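Local structure of acetyl-CoA acetyltransferase (Mycobacterium smegmatis, 4EGV) at residues 292-297 with 394-399; 389-394 with 401-406. The protein has a thiolase fold and probably acts as an acyltransferase. One frame throughout, in Å; residues are numbered along the deposited sequence.

Contact 1: residues 292-297 with 394-399; sequences KWVYLR and EMRDKP
Arg396 reaches from the end of helix 383-397 to the backbone of Lys292 and grips one carbonyl oxygen side-on with two nitrogens. NE and NH2 of Arg396 each lie 3.2 Å from O of Lys292. The N-H...O angles, 147° for NE and 145° for NH2, show both bonds moderately bent, as expected when one acceptor faces the edge of a guanidinium. The oxygen lies close to the guanidinium plane, but the donors meet the carbonyl differently: NH2 approaches a lone pair in the carbonyl plane, whereas NE is tilted from that plane.

The lysine also covers one face of the guanidinium. Its chain bends at chi2 (-77°), which folds CD of Lys292 over the centre of that face, 4.0 Å from CZ of Arg396. Val294 crosses the extended arginine chain at nearly a right angle, with its CG2 4.1 Å from CG of Arg396. Lys292 NZ stays 4.8 Å from Arg396 NH1, and Asp56 serves both: its carboxylate forms a salt bridge with the arginine, and its backbone O accepts from the lysine, which probably eases the like-charge proximity. Edge bonds, face cover and the Asp56 salt bridge probably limit the rotation of the flat group.

Beyond the contact, Val294 pairs through its backbone with Ile22 and Tyr295 with Ser421, while Trp293 packs on helix 280-286. In this thiolase fold, the arginine thus fastens the end of helix 383-397 to the residues leading into strand 294-303, which lies between strands 20-29 and 414-421.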
loop_
_atom_site.group_PDB
_atom_site.type_symbol
_atom_site.label_atom_id
_atom_site.label_comp_id
_atom_site.label_asym_id
_atom_site.label_seq_id
_atom_site.Cartn_x
_atom_site.Cartn_y
_atom_site.Cartn_z
ATOM N N LYS A 292 -16.783 -13.362 17.410
ATOM C CA LYS A 292 -15.996 -12.155 17.106
ATOM C C LYS A 292 -14.511 -12.380 16.807
ATOM O O LYS A 292 -13.872 -11.512 16.249
ATOM C CB LYS A 292 -16.084 -11.152 18.266
ATOM C CG LYS A 292 -17.451 -10.591 18.555
ATOM C CD LYS A 292 -17.869 -9.530 17.599
ATOM C CE LYS A 292 -19.330 -9.167 17.854
ATOM N NZ LYS A 292 -19.719 -7.903 17.190
ATOM N N TRP A 293 -13.967 -13.518 17.207
ATOM C CA TRP A 293 -12.557 -13.797 17.017
ATOM C C TRP A 293 -12.175 -14.103 15.563
ATOM O O TRP A 293 -12.765 -14.964 14.902
ATOM C CB TRP A 293 -12.125 -14.980 17.861
ATOM C CG TRP A 293 -12.444 -14.914 19.259
ATOM C CD1 TRP A 293 -13.137 -13.951 19.892
ATOM C CD2 TRP A 293 -12.103 -15.887 20.247
ATOM N NE1 TRP A 293 -13.257 -14.249 21.222
ATOM C CE2 TRP A 293 -12.632 -15.437 21.468
ATOM C CE3 TRP A 293 -11.385 -17.093 20.221
ATOM C CZ2 TRP A 293 -12.485 -16.149 22.653
ATOM C CZ3 TRP A 293 -11.232 -17.792 21.387
ATOM C CH2 TRP A 293 -11.771 -17.311 22.597
ATOM N N VAL A 294 -11.148 -13.402 15.105
ATOM C CA VAL A 294 -10.508 -13.633 13.822
ATOM C C VAL A 294 -8.993 -13.854 14.021
ATOM O O VAL A 294 -8.319 -13.121 14.722
ATOM C CB VAL A 294 -10.805 -12.464 12.880
ATOM C CG1 VAL A 294 -10.252 -12.695 11.553
ATOM C CG2 VAL A 294 -12.286 -12.274 12.780
ATOM N N TYR A 295 -8.468 -14.891 13.393
ATOM C CA TYR A 295 -7.035 -15.226 13.444
ATOM C C TYR A 295 -6.236 -14.614 12.301
ATOM O O TYR A 295 -6.680 -14.505 11.191
ATOM C CB TYR A 295 -6.845 -16.754 13.466
ATOM C CG TYR A 295 -7.577 -17.401 14.594
ATOM C CD1 TYR A 295 -6.895 -17.787 15.722
ATOM C CD2 TYR A 295 -8.960 -17.576 14.554
ATOM C CE1 TYR A 295 -7.536 -18.359 16.792
ATOM C CE2 TYR A 295 -9.615 -18.124 15.611
ATOM C CZ TYR A 295 -8.891 -18.532 16.749
ATOM O OH TYR A 295 -9.515 -19.103 17.847
ATOM N N LEU A 296 -5.041 -14.177 12.610
ATOM C CA LEU A 296 -4.126 -13.778 11.586
ATOM C C LEU A 296 -3.352 -15.042 11.165
ATOM O O LEU A 296 -2.340 -15.399 11.730
ATOM C CB LEU A 296 -3.237 -12.645 12.098
ATOM C CG LEU A 296 -2.135 -12.133 11.176
ATOM C CD1 LEU A 296 -2.625 -11.790 9.798
ATOM C CD2 LEU A 296 -1.463 -10.951 11.830
ATOM N N ARG A 297 -3.872 -15.721 10.167
ATOM C CA ARG A 297 -3.356 -17.001 9.777
ATOM C C ARG A 297 -2.066 -16.923 8.995
ATOM O O ARG A 297 -1.159 -17.671 9.258
ATOM C CB ARG A 297 -4.408 -17.823 9.044
ATOM C CG ARG A 297 -5.523 -18.317 9.953
ATOM C CD ARG A 297 -5.084 -19.498 10.844
ATOM N NE ARG A 297 -4.683 -20.693 10.093
ATOM C CZ ARG A 297 -5.516 -21.644 9.663
ATOM N NH1 ARG A 297 -6.813 -21.587 9.895
ATOM N NH2 ARG A 297 -5.052 -22.671 8.981
ATOM N N GLU A 394 -15.949 -9.143 7.019
ATOM C CA GLU A 394 -16.351 -10.005 5.943
ATOM C C GLU A 394 -16.084 -11.452 6.332
ATOM O O GLU A 394 -16.819 -12.345 5.914
ATOM C CB GLU A 394 -15.631 -9.612 4.658
ATOM C CG GLU A 394 -16.392 -9.949 3.371
ATOM C CD GLU A 394 -17.504 -8.915 2.964
ATOM O OE1 GLU A 394 -18.608 -8.909 3.577
ATOM O OE2 GLU A 394 -17.276 -8.149 1.989
HETATM N N MSE A 395 -15.054 -11.677 7.149
HETATM C CA MSE A 395 -14.700 -13.021 7.640
HETATM C C MSE A 395 -15.576 -13.560 8.781
HETATM O O MSE A 395 -15.754 -14.772 8.907
HETATM C CB MSE A 395 -13.203 -13.127 7.973
HETATM C CG MSE A 395 -12.310 -13.109 6.755
HETATM SE SE MSE A 395 -12.907 -14.237 5.187
HETATM C CE MSE A 395 -14.040 -13.098 4.041
ATOM N N ARG A 396 -16.138 -12.671 9.594
ATOM C CA ARG A 396 -17.124 -13.093 10.575
ATOM C C ARG A 396 -18.426 -13.551 9.912
ATOM O O ARG A 396 -19.082 -14.466 10.381
ATOM C CB ARG A 396 -17.410 -11.985 11.571
ATOM C CG ARG A 396 -16.297 -11.673 12.498
ATOM C CD ARG A 396 -16.388 -10.238 12.923
ATOM N NE ARG A 396 -15.491 -9.903 14.019
ATOM C CZ ARG A 396 -15.402 -8.694 14.549
ATOM N NH1 ARG A 396 -16.130 -7.706 14.066
ATOM N NH2 ARG A 396 -14.573 -8.473 15.546
ATOM N N ASP A 397 -18.772 -12.900 8.812
ATOM C CA ASP A 397 -19.986 -13.154 8.054
ATOM C C ASP A 397 -19.936 -14.445 7.264
ATOM O O ASP A 397 -20.976 -14.980 6.941
ATOM C CB ASP A 397 -20.269 -11.996 7.077
ATOM C CG ASP A 397 -21.215 -10.936 7.662
ATOM O OD1 ASP A 397 -21.330 -10.841 8.904
ATOM O OD2 ASP A 397 -21.853 -10.199 6.873
ATOM N N LYS A 398 -18.731 -14.918 6.943
ATOM C CA LYS A 398 -18.483 -16.114 6.126
ATOM C C LYS A 398 -17.485 -16.985 6.876
ATOM O O LYS A 398 -16.328 -17.123 6.466
ATOM C CB LYS A 398 -17.910 -15.726 4.763
ATOM C CG LYS A 398 -18.845 -14.941 3.897
ATOM C CD LYS A 398 -18.141 -14.354 2.679
ATOM C CE LYS A 398 -19.192 -13.824 1.721
ATOM N NZ LYS A 398 -18.670 -13.084 0.555
ATOM N N PRO A 399 -17.928 -17.584 7.993
ATOM C CA PRO A 399 -16.952 -18.279 8.866
ATOM C C PRO A 399 -16.260 -19.459 8.166
ATOM O O PRO A 399 -16.895 -20.191 7.428
ATOM C CB PRO A 399 -17.800 -18.743 10.064
ATOM C CG PRO A 399 -19.164 -18.080 9.885
ATOM C CD PRO A 399 -19.326 -17.796 8.428
#

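Contact 2: residues 389-394 with 401-406; sequences AEAVNE and QFALVG
Ala391 rests on Ala403 and Val405 where helix 383-397 packs against strand 402-409, the strand it leads into through a short turn. This helix-strand unit is part of the thiolase fold: strand 402-409 lies between 337-342 (parallel to it) and 414-421 (antiparallel) in the mixed sheet, and the three touching residues are buried. The contact is small, 97 Å² with both sides summed, and entirely apolar; no hydrogen bond joins the two segments.

Gln401 comes first, its backbone O hydrogen-bonded to OG of Ser421. Phe402 turns its ring to other neighbours, among them Ile419 and Ile332, and pairs through its backbone with Ala338. Ala403 is the first residue to touch the helix. CA of Ala403 lies 6.0 Å from CA of Ala391, the nearest such pair of the two segments. The two methyls meet, with CB of Ala403 4.2 Å from CB of Ala391. The small side chains, both ending at CB, are consistent with this close backbone approach.

Leu404 points away from the helix and packs on Val417 and Ile419 of strand 414-421 and on Phe340 and Leu342 of strand 337-342. Val405 returns to the helix side. With chi1 at 176°, its CG1 is anti to the backbone N and its CG2 anti to the carbonyl carbon, and only the latter branch makes the contact: CG1 of Val405 stays 6.1 Å from CB of Ala391. The CG2 of Val405, by contrast, comes within 3.9 Å of CB of Ala391. Measured at CB of Ala391, the directions to Ala403 CB and Val405 CG2 open at about 92°, and these two partner atoms are themselves 5.8 Å apart.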
loop_
_atom_site.group_PDB
_atom_site.type_symbol
_atom_site.label_atom_id
_atom_site.label_comp_id
_atom_site.label_asym_id
_atom_site.label_seq_id
_atom_site.Cartn_x
_atom_site.Cartn_y
_atom_site.Cartn_z
ATOM N N ALA A 389 -10.011 -3.876 8.721
ATOM C CA ALA A 389 -11.314 -3.834 9.343
ATOM C C ALA A 389 -12.372 -4.498 8.446
ATOM O O ALA A 389 -13.119 -5.314 8.922
ATOM C CB ALA A 389 -11.699 -2.432 9.756
ATOM N N GLU A 390 -12.386 -4.187 7.160
ATOM C CA GLU A 390 -13.338 -4.784 6.233
ATOM C C GLU A 390 -13.149 -6.298 6.073
ATOM O O GLU A 390 -14.138 -7.033 6.010
ATOM C CB GLU A 390 -13.322 -4.120 4.847
ATOM C CG GLU A 390 -13.971 -2.773 4.721
ATOM C CD GLU A 390 -15.341 -2.617 5.395
ATOM O OE1 GLU A 390 -16.034 -3.628 5.693
ATOM O OE2 GLU A 390 -15.726 -1.437 5.626
ATOM N N ALA A 391 -11.885 -6.728 5.983
ATOM C CA ALA A 391 -11.495 -8.143 6.014
ATOM C C ALA A 391 -12.028 -8.871 7.198
ATOM O O ALA A 391 -12.599 -9.918 7.039
ATOM C CB ALA A 391 -10.006 -8.306 5.971
ATOM N N VAL A 392 -11.826 -8.315 8.384
ATOM C CA VAL A 392 -12.299 -8.909 9.640
ATOM C C VAL A 392 -13.821 -9.037 9.728
ATOM O O VAL A 392 -14.284 -10.031 10.172
ATOM C CB VAL A 392 -11.743 -8.141 10.885
ATOM C CG1 VAL A 392 -12.605 -8.338 12.075
ATOM C CG2 VAL A 392 -10.323 -8.549 11.205
ATOM N N ASN A 393 -14.569 -8.034 9.295
ATOM C CA ASN A 393 -16.032 -8.090 9.190
ATOM C C ASN A 393 -16.558 -9.110 8.203
ATOM O O ASN A 393 -17.535 -9.789 8.484
ATOM C CB ASN A 393 -16.644 -6.720 8.764
ATOM C CG ASN A 393 -16.608 -5.664 9.871
ATOM O OD1 ASN A 393 -16.803 -5.961 11.045
ATOM N ND2 ASN A 393 -16.339 -4.431 9.487
ATOM N N GLU A 394 -15.949 -9.143 7.019
ATOM C CA GLU A 394 -16.351 -10.005 5.943
ATOM C C GLU A 394 -16.084 -11.452 6.332
ATOM O O GLU A 394 -16.819 -12.345 5.914
ATOM C CB GLU A 394 -15.631 -9.612 4.658
ATOM C CG GLU A 394 -16.392 -9.949 3.371
ATOM C CD GLU A 394 -17.504 -8.915 2.964
ATOM O OE1 GLU A 394 -18.608 -8.909 3.577
ATOM O OE2 GLU A 394 -17.276 -8.149 1.989
ATOM N N GLN A 401 -13.906 -19.213 5.750
ATOM C CA GLN A 401 -13.203 -18.640 4.591
ATOM C C GLN A 401 -11.998 -17.738 4.945
ATOM O O GLN A 401 -11.821 -17.361 6.089
ATOM C CB GLN A 401 -14.209 -17.945 3.704
ATOM C CG GLN A 401 -15.008 -18.921 2.865
ATOM C CD GLN A 401 -16.221 -18.272 2.243
ATOM O OE1 GLN A 401 -17.332 -18.487 2.693
ATOM N NE2 GLN A 401 -16.014 -17.462 1.221
ATOM N N PHE A 402 -11.172 -17.424 3.952
ATOM C CA PHE A 402 -9.918 -16.699 4.149
ATOM C C PHE A 402 -9.860 -15.421 3.364
ATOM O O PHE A 402 -10.265 -15.411 2.245
ATOM C CB PHE A 402 -8.732 -17.568 3.733
ATOM C CG PHE A 402 -8.429 -18.673 4.683
ATOM C CD1 PHE A 402 -7.394 -18.561 5.596
ATOM C CD2 PHE A 402 -9.189 -19.839 4.671
ATOM C CE1 PHE A 402 -7.111 -19.605 6.485
ATOM C CE2 PHE A 402 -8.926 -20.877 5.550
ATOM C CZ PHE A 402 -7.881 -20.771 6.450
ATOM N N ALA A 403 -9.322 -14.351 3.970
ATOM C CA ALA A 403 -9.145 -12.982 3.332
ATOM C C ALA A 403 -7.701 -12.455 3.361
ATOM O O ALA A 403 -7.069 -12.413 4.406
ATOM C CB ALA A 403 -10.072 -11.962 3.970
ATOM N N LEU A 404 -7.199 -12.044 2.210
ATOM C CA LEU A 404 -5.843 -11.528 2.107
ATOM C C LEU A 404 -5.817 -9.985 2.048
ATOM O O LEU A 404 -6.566 -9.359 1.284
ATOM C CB LEU A 404 -5.145 -12.157 0.898
ATOM C CG LEU A 404 -3.655 -11.932 0.707
ATOM C CD1 LEU A 404 -3.020 -13.140 0.132
ATOM C CD2 LEU A 404 -3.375 -10.735 -0.187
ATOM N N VAL A 405 -4.963 -9.380 2.860
ATOM C CA VAL A 405 -4.757 -7.951 2.819
ATOM C C VAL A 405 -3.325 -7.695 2.382
ATOM O O VAL A 405 -2.422 -8.253 2.941
ATOM C CB VAL A 405 -5.064 -7.280 4.209
ATOM C CG1 VAL A 405 -4.775 -5.809 4.218
ATOM C CG2 VAL A 405 -6.501 -7.494 4.590
ATOM N N GLY A 406 -3.108 -6.837 1.393
ATOM C CA GLY A 406 -1.756 -6.425 1.033
ATOM C C GLY A 406 -1.549 -4.946 1.240
ATOM O O GLY A 406 -2.341 -4.150 0.786
#

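In the fold
From the N terminus, residues 292-297, which run into strand 294-303, come first. About a hundred residues later, helix 383-397 supplies 389-394 to contact 2 and then 394-399 to contact 1, which closes the long loop. Strand 402-409 follows at once and closes the short loop of contact 2. The segments therefore alternate, and the two contacts cross with Glu394 in common. Their centres lie 7 Å apart, and they meet through Met395, a selenomethionine whose CG is 3.8 Å from CB of Ala403. Together they fix one helix to two strands of the same mixed sheet, 294-303 and 402-409, which strand 414-421 separates.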